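Local coordinates for mandelate racemase/muconate lactonizing protein (PDB 3QLD) that belongs to the mandelate racemase/muconate lactonizing group of the enolase superfamily, pairing an N-terminal capping domain with a modified TIM barrel, at residues Ala50-Thr55 with Glu59-Ala64; Phe219-Leu224 with Ala293-Gly298; Ala77-Ala82 with Cys95-Asp100; Pro351-Ala354 with Asp358-Asp361. All coordinates share one frame; numbering follows the deposited sequence.

Contact 1 (Ala50-Thr55 with Glu59-Ala64); sequences ALAEPT and ECTDTA
A50 points its CB at the turn into helix 61-80. The methyl lies 3.7 Å from C60 C and 4.0 Å from A64 CB, so it meets both the backbone and the first turn of the helix. L51 makes the polar link through its backbone. T61 N donates to L51 O at 2.9 Å from above the carbonyl plane, and the bond is bent, with 131° at the hydrogen. T61 OG1 stands beside its own backbone N (chi1 -44°), which lets both face L51 O, but OG1 adds only a weak bond. C60 CA adds a CA-H...O contact to this oxygen. One water joins L51 N to E59 O. A second water bridges A52 O, at 2.7 Å, and D62 N. E53 turns away, and its OE1 binds H71 and R75 of the second subunit. P54, the centre of an inverse gamma turn, rests CD 4.1 Å from C60 CB. Behind the contact, C60 is the N-cap, and C60 O accepts from both A64 N and T63 OG1. The first helix amides lack partners within the helix. L51 O takes up T61 N and a water takes up D62 N, fixing the loop to the helix start.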
loop_
_atom_site.group_PDB
_atom_site.type_symbol
_atom_site.label_atom_id
_atom_site.label_comp_id
_atom_site.label_asym_id
_atom_site.label_seq_id
_atom_site.Cartn_x
_atom_site.Cartn_y
_atom_site.Cartn_z
ATOM N N ALA A 50 -12.463 -3.409 -2.730
ATOM C CA ALA A 50 -11.480 -4.323 -2.073
ATOM C C ALA A 50 -11.983 -5.779 -2.035
ATOM O O ALA A 50 -13.135 -6.041 -1.580
ATOM C CB ALA A 50 -11.142 -3.830 -0.638
ATOM N N LEU A 51 -11.169 -6.744 -2.446
ATOM C CA LEU A 51 -11.534 -8.148 -2.411
ATOM C C LEU A 51 -11.360 -8.794 -1.010
ATOM O O LEU A 51 -10.757 -8.206 -0.101
ATOM C CB LEU A 51 -10.640 -8.912 -3.392
ATOM C CG LEU A 51 -10.716 -8.283 -4.780
ATOM C CD1 LEU A 51 -9.775 -9.003 -5.706
ATOM C CD2 LEU A 51 -12.213 -8.322 -5.271
ATOM N N ALA A 52 -11.862 -10.005 -0.840
ATOM C CA ALA A 52 -11.839 -10.595 0.517
ATOM C C ALA A 52 -10.380 -10.849 0.962
ATOM O O ALA A 52 -10.057 -10.700 2.135
ATOM C CB ALA A 52 -12.594 -11.945 0.535
ATOM N N GLU A 53 -9.523 -11.228 0.042
ATOM C CA GLU A 53 -8.081 -11.462 0.433
ATOM C C GLU A 53 -7.191 -10.417 -0.254
ATOM O O GLU A 53 -7.509 -9.999 -1.349
ATOM C CB GLU A 53 -7.628 -12.877 0.013
ATOM C CG GLU A 53 -8.318 -14.021 0.771
ATOM C CD GLU A 53 -8.024 -13.982 2.258
ATOM O OE1 GLU A 53 -6.910 -13.554 2.659
ATOM O OE2 GLU A 53 -8.919 -14.357 3.020
ATOM N N PRO A 54 -6.071 -9.979 0.402
ATOM C CA PRO A 54 -5.119 -9.054 -0.144
ATOM C C PRO A 54 -4.172 -9.680 -1.147
ATOM O O PRO A 54 -2.964 -9.545 -1.018
ATOM C CB PRO A 54 -4.389 -8.509 1.107
ATOM C CG PRO A 54 -4.229 -9.782 1.955
ATOM C CD PRO A 54 -5.625 -10.514 1.707
ATOM N N THR A 55 -4.749 -10.322 -2.154
ATOM C CA THR A 55 -3.968 -11.078 -3.166
ATOM C C THR A 55 -3.907 -10.370 -4.517
ATOM O O THR A 55 -3.054 -10.671 -5.366
ATOM C CB THR A 55 -4.533 -12.455 -3.418
ATOM O OG1 THR A 55 -5.889 -12.334 -3.808
ATOM C CG2 THR A 55 -4.383 -13.385 -2.190
ATOM N N GLU A 59 -5.271 -3.928 -0.094
ATOM C CA GLU A 59 -6.575 -3.723 0.615
ATOM C C GLU A 59 -7.446 -4.984 0.572
ATOM O O GLU A 59 -7.453 -5.727 -0.406
ATOM C CB GLU A 59 -7.297 -2.444 0.032
ATOM C CG GLU A 59 -6.474 -1.115 0.257
ATOM C CD GLU A 59 -7.261 0.058 -0.336
ATOM O OE1 GLU A 59 -8.168 0.520 0.380
ATOM O OE2 GLU A 59 -7.051 0.393 -1.511
ATOM N N CYS A 60 -8.163 -5.283 1.651
ATOM C CA CYS A 60 -9.116 -6.333 1.561
ATOM C C CYS A 60 -10.349 -5.856 2.335
ATOM O O CYS A 60 -10.333 -4.770 2.983
ATOM C CB CYS A 60 -8.524 -7.669 2.086
ATOM S SG CYS A 60 -8.164 -7.609 3.956
ATOM N N THR A 61 -11.400 -6.671 2.330
ATOM C CA THR A 61 -12.695 -6.274 2.910
ATOM C C THR A 61 -12.551 -5.903 4.369
ATOM O O THR A 61 -13.062 -4.888 4.810
ATOM C CB THR A 61 -13.741 -7.357 2.821
ATOM O OG1 THR A 61 -13.677 -7.917 1.529
ATOM C CG2 THR A 61 -15.174 -6.703 2.978
ATOM N N ASP A 62 -11.781 -6.716 5.092
ATOM C CA ASP A 62 -11.620 -6.535 6.522
ATOM C C ASP A 62 -10.951 -5.218 6.859
ATOM O O ASP A 62 -11.373 -4.478 7.799
ATOM C CB ASP A 62 -10.763 -7.695 7.109
ATOM C CG ASP A 62 -11.561 -8.942 7.429
ATOM O OD1 ASP A 62 -12.812 -8.904 7.532
ATOM O OD2 ASP A 62 -10.910 -9.992 7.565
ATOM N N THR A 63 -9.898 -4.916 6.139
ATOM C CA THR A 63 -9.121 -3.746 6.435
ATOM C C THR A 63 -9.821 -2.478 5.917
ATOM O O THR A 63 -9.773 -1.452 6.597
ATOM C CB THR A 63 -7.670 -3.811 5.925
ATOM O OG1 THR A 63 -7.664 -4.032 4.517
ATOM C CG2 THR A 63 -6.899 -4.999 6.648
ATOM N N ALA A 64 -10.484 -2.596 4.764
ATOM C CA ALA A 64 -11.246 -1.455 4.242
ATOM C C ALA A 64 -12.407 -1.080 5.229
ATOM O O ALA A 64 -12.720 0.078 5.456
ATOM C CB ALA A 64 -11.824 -1.818 2.774
HETATM O O HOH W 1 -8.173 -5.563 -3.107
HETATM O O HOH W 2 -11.189 -9.676 4.322
#

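Contact 2 (Phe219-Leu224 with Ala293-Gly298); sequences FIEQPL and AAWVGG
F219 and W295 lay their rings almost parallel, with 12° between the phenyl plane and the five-membered ring of the indole. The rings are slid apart and barely overlap, their centroids 4.8 Å from each other. The contact is made by the far end of the phenyl ring. F219 CZ lies 3.5 Å from W295 CZ2, and F219 CE2 lies 3.5 Å from W295 NE1. Both side chains hold CG between the backbone N and the carbonyl carbon, with chi1 close to 55°. This sends the two rings towards each other from segments whose backbones stay far apart, F219 CA and A293 CA being 10.1 Å from each other.

E221 comes to the same indole as an extended chain. Its OE2 stands 4.0 Å from W295 CZ2, and its carboxylate plane is steeply turned, 73° from the ring. No hydrogen bond joins them. The carboxylate is held by others: K169 forms a salt bridge with OE1, and N268 donates to OE2. R167 makes a cation-pi contact with W295.

Strands 220-221 and 293-296 belong to the parallel part of the mixed barrel sheet. F219, E221 and W295 all point toward the opposite segment, and they meet inside the barrel with two strands, 243-245 and 266-269, between their own. Dispersion between flat rings supplies the apolar part, while the buried carboxylate is satisfied from strands 167-171 and 266-269.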
loop_
_atom_site.group_PDB
_atom_site.type_symbol
_atom_site.label_atom_id
_atom_site.label_comp_id
_atom_site.label_asym_id
_atom_site.label_seq_id
_atom_site.Cartn_x
_atom_site.Cartn_y
_atom_site.Cartn_z
ATOM N N PHE A 219 -3.226 -6.564 -26.273
ATOM C CA PHE A 219 -2.229 -6.333 -25.171
ATOM C C PHE A 219 -1.958 -7.683 -24.478
ATOM O O PHE A 219 -2.692 -8.671 -24.697
ATOM C CB PHE A 219 -2.744 -5.298 -24.129
ATOM C CG PHE A 219 -4.116 -5.650 -23.534
ATOM C CD1 PHE A 219 -4.223 -6.574 -22.485
ATOM C CD2 PHE A 219 -5.266 -5.000 -23.995
ATOM C CE1 PHE A 219 -5.492 -6.918 -21.962
ATOM C CE2 PHE A 219 -6.547 -5.303 -23.452
ATOM C CZ PHE A 219 -6.620 -6.251 -22.418
ATOM N N ILE A 220 -0.870 -7.700 -23.674
ATOM C CA ILE A 220 -0.517 -8.797 -22.761
ATOM C C ILE A 220 -0.564 -8.079 -21.406
ATOM O O ILE A 220 0.163 -7.108 -21.221
ATOM C CB ILE A 220 0.868 -9.404 -23.045
ATOM C CG1 ILE A 220 0.875 -10.099 -24.440
ATOM C CG2 ILE A 220 1.285 -10.442 -21.872
ATOM C CD1 ILE A 220 2.236 -10.502 -24.885
ATOM N N GLU A 221 -1.445 -8.539 -20.488
ATOM C CA GLU A 221 -1.603 -7.861 -19.208
ATOM C C GLU A 221 -0.669 -8.472 -18.145
ATOM O O GLU A 221 -0.519 -9.694 -18.081
ATOM C CB GLU A 221 -3.053 -8.085 -18.754
ATOM C CG GLU A 221 -3.472 -7.221 -17.545
ATOM C CD GLU A 221 -4.980 -7.250 -17.372
ATOM O OE1 GLU A 221 -5.645 -8.123 -17.972
ATOM O OE2 GLU A 221 -5.497 -6.406 -16.659
ATOM N N GLN A 222 -0.030 -7.606 -17.355
ATOM C CA GLN A 222 0.785 -8.033 -16.164
ATOM C C GLN A 222 1.710 -9.208 -16.437
ATOM O O GLN A 222 1.631 -10.254 -15.809
ATOM C CB GLN A 222 -0.197 -8.301 -14.998
ATOM C CG GLN A 222 -0.917 -7.003 -14.454
ATOM C CD GLN A 222 -0.058 -6.000 -13.645
ATOM O OE1 GLN A 222 -0.306 -4.785 -13.689
ATOM N NE2 GLN A 222 0.972 -6.488 -12.940
ATOM N N PRO A 223 2.644 -9.070 -17.423
ATOM C CA PRO A 223 3.458 -10.194 -17.789
ATOM C C PRO A 223 4.419 -10.600 -16.622
ATOM O O PRO A 223 4.635 -11.769 -16.388
ATOM C CB PRO A 223 4.284 -9.659 -18.974
ATOM C CG PRO A 223 4.229 -8.230 -18.893
ATOM C CD PRO A 223 2.866 -7.927 -18.339
ATOM N N LEU A 224 4.944 -9.608 -15.922
ATOM C CA LEU A 224 5.997 -9.840 -14.914
ATOM C C LEU A 224 5.428 -9.596 -13.499
ATOM O O LEU A 224 4.375 -8.982 -13.333
ATOM C CB LEU A 224 7.216 -8.919 -15.163
ATOM C CG LEU A 224 7.948 -9.066 -16.536
ATOM C CD1 LEU A 224 9.126 -8.074 -16.665
ATOM C CD2 LEU A 224 8.367 -10.548 -16.825
ATOM N N ALA A 293 -3.521 3.702 -24.482
ATOM C CA ALA A 293 -4.941 3.406 -24.622
ATOM C C ALA A 293 -5.360 2.890 -23.241
ATOM O O ALA A 293 -4.536 2.335 -22.506
ATOM C CB ALA A 293 -5.134 2.285 -25.649
ATOM N N ALA A 294 -6.630 3.090 -22.896
ATOM C CA ALA A 294 -7.160 2.593 -21.616
ATOM C C ALA A 294 -8.514 1.922 -21.841
ATOM O O ALA A 294 -9.167 2.120 -22.901
ATOM C CB ALA A 294 -7.206 3.738 -20.582
ATOM N N TRP A 295 -8.914 1.070 -20.890
ATOM C CA TRP A 295 -10.194 0.385 -20.923
ATOM C C TRP A 295 -10.525 0.124 -19.474
ATOM O O TRP A 295 -9.611 0.171 -18.600
ATOM C CB TRP A 295 -10.100 -0.919 -21.712
ATOM C CG TRP A 295 -9.055 -1.872 -21.271
ATOM C CD1 TRP A 295 -7.725 -1.817 -21.564
ATOM C CD2 TRP A 295 -9.234 -3.013 -20.424
ATOM N NE1 TRP A 295 -7.054 -2.879 -20.983
ATOM C CE2 TRP A 295 -7.953 -3.613 -20.250
ATOM C CE3 TRP A 295 -10.346 -3.571 -19.758
ATOM C CZ2 TRP A 295 -7.752 -4.762 -19.467
ATOM C CZ3 TRP A 295 -10.157 -4.736 -18.994
ATOM C CH2 TRP A 295 -8.861 -5.312 -18.833
ATOM N N VAL A 296 -11.783 -0.174 -19.188
ATOM C CA VAL A 296 -12.192 -0.422 -17.787
ATOM C C VAL A 296 -12.271 -1.904 -17.425
ATOM O O VAL A 296 -12.970 -2.709 -18.074
ATOM C CB VAL A 296 -13.541 0.347 -17.433
ATOM C CG1 VAL A 296 -14.141 -0.109 -16.109
ATOM C CG2 VAL A 296 -13.386 1.813 -17.476
ATOM N N GLY A 297 -11.577 -2.301 -16.327
ATOM C CA GLY A 297 -11.527 -3.712 -15.949
ATOM C C GLY A 297 -12.551 -3.963 -14.864
ATOM O O GLY A 297 -13.170 -3.015 -14.384
ATOM N N GLY A 298 -12.682 -5.211 -14.411
ATOM C CA GLY A 298 -13.675 -5.571 -13.383
ATOM C C GLY A 298 -13.129 -6.153 -12.085
ATOM O O GLY A 298 -11.991 -6.631 -12.033
#

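Contact 3 (Ala77-Ala82 with Cys95-Asp100); sequences ARWLRA and CEALRD
W79 takes the methyl of A97 over one face of its indole. A97 CB lies 3.4 Å from W79 CG and equally close to W79 CB, so the methyl sits at the root of the ring, over its five-membered part. The polar contact is at the ring edge. W79 NE1 donates to E96 OE1 at 3.3 Å, and the bond is fairly straight, with 163° at the hydrogen. The oxygen lies in the indole plane, but the N-H meets the carboxylate from above its own plane. The two planes are nearly perpendicular, 84° apart. E96 CG also lies 3.7 Å from W79 NE1, so the extended glutamate chain runs past the pyrrole edge.

The torsion of W79 accounts for this placement. CG is anti to the backbone N (chi1 177°), which carries the ring off the last turn of helix 61-80 towards the segment 95-100. That segment lies in the loop leading to helix 105-123, within the N-terminal capping domain. Residues 95-97 have a helical backbone shape, and L98 N bonds back to C95 O at 3.0 Å.

Further out, the R78 guanidinium only approaches the backbone, with NH2 4.5 Å from A97 O. D100 forms a salt bridge with R75, one turn before R78, and L98 packs on L72 and V108. At the outer margin R78 touches H23, and D100 touches T55, both of the second subunit.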
loop_
_atom_site.group_PDB
_atom_site.type_symbol
_atom_site.label_atom_id
_atom_site.label_comp_id
_atom_site.label_asym_id
_atom_site.label_seq_id
_atom_site.Cartn_x
_atom_site.Cartn_y
_atom_site.Cartn_z
ATOM N N ALA A 77 -16.677 13.485 7.954
ATOM C CA ALA A 77 -17.565 14.266 8.836
ATOM C C ALA A 77 -16.922 15.572 9.249
ATOM O O ALA A 77 -17.566 16.611 9.253
ATOM C CB ALA A 77 -17.902 13.469 10.084
ATOM N N ARG A 78 -15.639 15.531 9.593
ATOM C CA ARG A 78 -14.955 16.750 10.016
ATOM C C ARG A 78 -14.988 17.757 8.862
ATOM O O ARG A 78 -15.296 18.943 9.081
ATOM C CB ARG A 78 -13.519 16.455 10.495
ATOM C CG ARG A 78 -12.723 17.677 11.053
ATOM C CD ARG A 78 -11.281 17.260 11.530
ATOM N NE ARG A 78 -10.354 17.100 10.388
ATOM C CZ ARG A 78 -9.474 16.094 10.228
ATOM N NH1 ARG A 78 -9.384 15.121 11.131
ATOM N NH2 ARG A 78 -8.686 16.050 9.153
ATOM N N TRP A 79 -14.735 17.282 7.644
ATOM C CA TRP A 79 -14.686 18.138 6.461
ATOM C C TRP A 79 -16.067 18.725 6.125
ATOM O O TRP A 79 -16.147 19.874 5.677
ATOM C CB TRP A 79 -14.115 17.356 5.284
ATOM C CG TRP A 79 -14.041 18.030 3.916
ATOM C CD1 TRP A 79 -13.032 18.829 3.462
ATOM C CD2 TRP A 79 -14.963 17.885 2.803
ATOM N NE1 TRP A 79 -13.273 19.223 2.171
ATOM C CE2 TRP A 79 -14.432 18.643 1.720
ATOM C CE3 TRP A 79 -16.146 17.158 2.602
ATOM C CZ2 TRP A 79 -15.072 18.757 0.484
ATOM C CZ3 TRP A 79 -16.797 17.258 1.362
ATOM C CH2 TRP A 79 -16.228 18.059 0.290
ATOM N N LEU A 80 -17.130 17.940 6.352
ATOM C CA LEU A 80 -18.493 18.352 6.055
ATOM C C LEU A 80 -18.911 19.521 6.925
ATOM O O LEU A 80 -19.745 20.328 6.532
ATOM C CB LEU A 80 -19.472 17.192 6.242
ATOM C CG LEU A 80 -19.500 16.169 5.096
ATOM C CD1 LEU A 80 -20.356 14.993 5.547
ATOM C CD2 LEU A 80 -20.019 16.710 3.811
ATOM N N ARG A 81 -18.356 19.586 8.116
ATOM C CA ARG A 81 -18.645 20.652 9.044
ATOM C C ARG A 81 -17.784 21.896 8.814
ATOM O O ARG A 81 -17.951 22.880 9.558
ATOM C CB ARG A 81 -18.392 20.207 10.477
ATOM C CG ARG A 81 -19.152 19.021 10.949
ATOM C CD ARG A 81 -18.674 18.761 12.369
ATOM N NE ARG A 81 -19.065 17.441 12.855
ATOM C CZ ARG A 81 -18.226 16.427 13.076
ATOM N NH1 ARG A 81 -18.711 15.281 13.550
ATOM N NH2 ARG A 81 -16.918 16.556 12.840
ATOM N N ALA A 82 -16.864 21.857 7.843
ATOM C CA ALA A 82 -16.033 23.025 7.528
ATOM C C ALA A 82 -16.851 24.070 6.768
ATOM O O ALA A 82 -17.603 23.736 5.842
ATOM C CB ALA A 82 -14.756 22.626 6.703
ATOM N N CYS A 95 -11.620 14.757 -1.902
ATOM C CA CYS A 95 -10.361 14.092 -1.512
ATOM C C CYS A 95 -9.438 14.925 -0.609
ATOM O O CYS A 95 -8.525 14.376 0.068
ATOM C CB CYS A 95 -9.613 13.497 -2.698
ATOM S SG CYS A 95 -10.515 12.111 -3.419
ATOM N N GLU A 96 -9.713 16.224 -0.517
ATOM C CA GLU A 96 -8.964 17.047 0.384
ATOM C C GLU A 96 -9.302 16.723 1.850
ATOM O O GLU A 96 -8.444 16.904 2.742
ATOM C CB GLU A 96 -9.096 18.541 0.013
ATOM C CG GLU A 96 -9.785 19.461 1.030
ATOM C CD GLU A 96 -10.432 20.692 0.344
ATOM O OE1 GLU A 96 -11.174 21.447 1.033
ATOM O OE2 GLU A 96 -10.189 20.890 -0.885
ATOM N N ALA A 97 -10.484 16.177 2.122
ATOM C CA ALA A 97 -10.780 15.731 3.509
ATOM C C ALA A 97 -9.811 14.617 3.923
ATOM O O ALA A 97 -9.596 14.377 5.119
ATOM C CB ALA A 97 -12.165 15.193 3.613
ATOM N N LEU A 98 -9.298 13.915 2.919
ATOM C CA LEU A 98 -8.521 12.678 3.152
ATOM C C LEU A 98 -7.072 12.846 2.711
ATOM O O LEU A 98 -6.337 11.839 2.585
ATOM C CB LEU A 98 -9.160 11.512 2.413
ATOM C CG LEU A 98 -10.656 11.288 2.701
ATOM C CD1 LEU A 98 -11.221 10.121 1.813
ATOM C CD2 LEU A 98 -10.915 11.028 4.174
ATOM N N ARG A 99 -6.647 14.098 2.492
ATOM C CA ARG A 99 -5.336 14.315 1.859
ATOM C C ARG A 99 -4.173 13.770 2.717
ATOM O O ARG A 99 -3.140 13.465 2.155
ATOM C CB ARG A 99 -5.104 15.797 1.523
ATOM C CG ARG A 99 -5.003 16.669 2.807
ATOM C CD ARG A 99 -5.385 18.114 2.538
ATOM N NE ARG A 99 -5.008 19.006 3.636
ATOM C CZ ARG A 99 -5.503 20.236 3.807
ATOM N NH1 ARG A 99 -6.422 20.721 2.967
ATOM N NH2 ARG A 99 -5.095 20.983 4.828
ATOM N N ASP A 100 -4.339 13.644 4.039
ATOM C CA ASP A 100 -3.270 13.129 4.913
ATOM C C ASP A 100 -3.199 11.621 5.013
ATOM O O ASP A 100 -2.338 11.130 5.704
ATOM C CB ASP A 100 -3.393 13.631 6.342
ATOM C CG ASP A 100 -4.642 13.100 7.091
ATOM O OD1 ASP A 100 -5.730 12.943 6.471
ATOM O OD2 ASP A 100 -4.577 12.893 8.330
#

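Contact 4 (Pro351-Ala354 with Asp358-Asp361); sequences PQCA and DWVD
C353 sits over one face of the W359 indole and makes the close part of this contact. Its CB is 4.0 Å from the centroid of the six-membered ring, 14° off the ring normal, in a CH-pi contact. Its SG is 4.1 Å from the same centroid, 18° off the normal, in a sulfur-aromatic contact. SG stands between the backbone N and the carbonyl carbon (chi1 50°), a rotation that swings it over the same ring face as CB. SG leans to the far end of the benzo ring, 3.9 Å from W359 CZ3, while CB lies nearer W359 CZ2. P351 adds its CB beside the same end of the ring, 3.9 Å from W359 CZ3 and 4.0 Å from W359 CH2.

P351 and C353 are buried. Both pack on V307 of helix 303-313, and P351 also reaches L310 and I311.

The other side is looser. Q352 is exposed, and its side chain leads off towards P126 and D136. Only its backbone N comes near the indole, 4.5 Å from W359 CH2. W359 is itself partly exposed.

The two segments belong to the loop between strand 347-349 and helix 362-368, whose N-cap is D361. No hydrogen bond joins them. The loop is drawn together here by dispersion and by the polarisable sulfur against the indole face, with apolar packing on the barrel helix beneath.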
loop_
_atom_site.group_PDB
_atom_site.type_symbol
_atom_site.label_atom_id
_atom_site.label_comp_id
_atom_site.label_asym_id
_atom_site.label_seq_id
_atom_site.Cartn_x
_atom_site.Cartn_y
_atom_site.Cartn_z
ATOM N N PRO A 351 -25.161 3.740 -18.247
ATOM C CA PRO A 351 -26.117 4.294 -17.281
ATOM C C PRO A 351 -26.264 5.827 -17.339
ATOM O O PRO A 351 -25.272 6.604 -17.246
ATOM C CB PRO A 351 -25.517 3.878 -15.905
ATOM C CG PRO A 351 -24.852 2.527 -16.217
ATOM C CD PRO A 351 -24.281 2.709 -17.636
ATOM N N GLN A 352 -27.514 6.263 -17.465
ATOM C CA GLN A 352 -27.808 7.688 -17.498
ATOM C C GLN A 352 -28.371 8.199 -16.178
ATOM O O GLN A 352 -28.770 9.353 -16.091
ATOM C CB GLN A 352 -28.760 8.006 -18.685
ATOM C CG GLN A 352 -28.112 7.747 -20.050
ATOM C CD GLN A 352 -26.915 8.675 -20.353
ATOM O OE1 GLN A 352 -26.830 9.852 -19.891
ATOM N NE2 GLN A 352 -25.976 8.149 -21.095
ATOM N N CYS A 353 -28.352 7.369 -15.139
ATOM C CA CYS A 353 -28.879 7.761 -13.835
ATOM C C CYS A 353 -28.190 8.989 -13.267
ATOM O O CYS A 353 -26.961 9.131 -13.345
ATOM C CB CYS A 353 -28.799 6.597 -12.839
ATOM S SG CYS A 353 -27.098 5.821 -12.803
ATOM N N ALA A 354 -29.000 9.887 -12.709
ATOM C CA ALA A 354 -28.534 10.955 -11.860
ATOM C C ALA A 354 -28.341 10.254 -10.525
ATOM O O ALA A 354 -29.195 10.368 -9.628
ATOM C CB ALA A 354 -29.608 12.076 -11.707
ATOM N N ASP A 358 -31.832 5.236 -6.880
ATOM C CA ASP A 358 -33.195 4.812 -7.319
ATOM C C ASP A 358 -33.263 3.403 -7.879
ATOM O O ASP A 358 -34.340 2.805 -7.917
ATOM C CB ASP A 358 -33.774 5.773 -8.370
ATOM C CG ASP A 358 -34.271 7.073 -7.745
ATOM O OD1 ASP A 358 -34.257 7.140 -6.486
ATOM O OD2 ASP A 358 -34.706 8.015 -8.486
ATOM N N TRP A 359 -32.088 2.895 -8.262
ATOM C CA TRP A 359 -31.892 1.611 -8.837
ATOM C C TRP A 359 -31.578 0.516 -7.808
ATOM O O TRP A 359 -31.635 -0.651 -8.123
ATOM C CB TRP A 359 -30.744 1.676 -9.847
ATOM C CG TRP A 359 -31.092 2.349 -11.103
ATOM C CD1 TRP A 359 -32.269 3.020 -11.381
ATOM C CD2 TRP A 359 -30.278 2.460 -12.295
ATOM N NE1 TRP A 359 -32.230 3.522 -12.657
ATOM C CE2 TRP A 359 -31.037 3.193 -13.249
ATOM C CE3 TRP A 359 -28.993 2.014 -12.653
ATOM C CZ2 TRP A 359 -30.554 3.492 -14.532
ATOM C CZ3 TRP A 359 -28.499 2.326 -13.958
ATOM C CH2 TRP A 359 -29.282 3.050 -14.871
ATOM N N VAL A 360 -31.253 0.897 -6.583
ATOM C CA VAL A 360 -30.900 -0.041 -5.536
ATOM C C VAL A 360 -32.090 -0.797 -4.936
ATOM O O VAL A 360 -33.072 -0.178 -4.480
ATOM C CB VAL A 360 -30.116 0.678 -4.415
ATOM C CG1 VAL A 360 -29.736 -0.334 -3.315
ATOM C CG2 VAL A 360 -28.854 1.370 -4.973
ATOM N N ASP A 361 -31.978 -2.121 -4.916
ATOM C CA ASP A 361 -32.951 -3.024 -4.251
ATOM C C ASP A 361 -32.598 -3.084 -2.767
ATOM O O ASP A 361 -31.655 -3.799 -2.362
ATOM C CB ASP A 361 -32.942 -4.406 -4.921
ATOM C CG ASP A 361 -34.009 -5.388 -4.341
ATOM O OD1 ASP A 361 -34.494 -5.171 -3.230
ATOM O OD2 ASP A 361 -34.326 -6.389 -5.010
#

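In the fold
Along the chain the order is contact 1, contact 3, contact 2, contact 4. Contacts 1 and 3 lie in the N-terminal domain and share helix 61-80, one at its start and the other at its end, with centres 24 Å apart. Both also touch the second subunit, so this helix region takes part in the dimer. Contacts 2 and 4 fall in the barrel domain, 28 Å apart between centres and on opposite sides of the chain's centre. Contact 2 brings together side chains from non-adjacent segments of the barrel sheet, and contact 4 folds the loop after strand 347-349. Contacts 1 and 2 come within about 7 Å at their nearest atoms, bringing capping domain and barrel close.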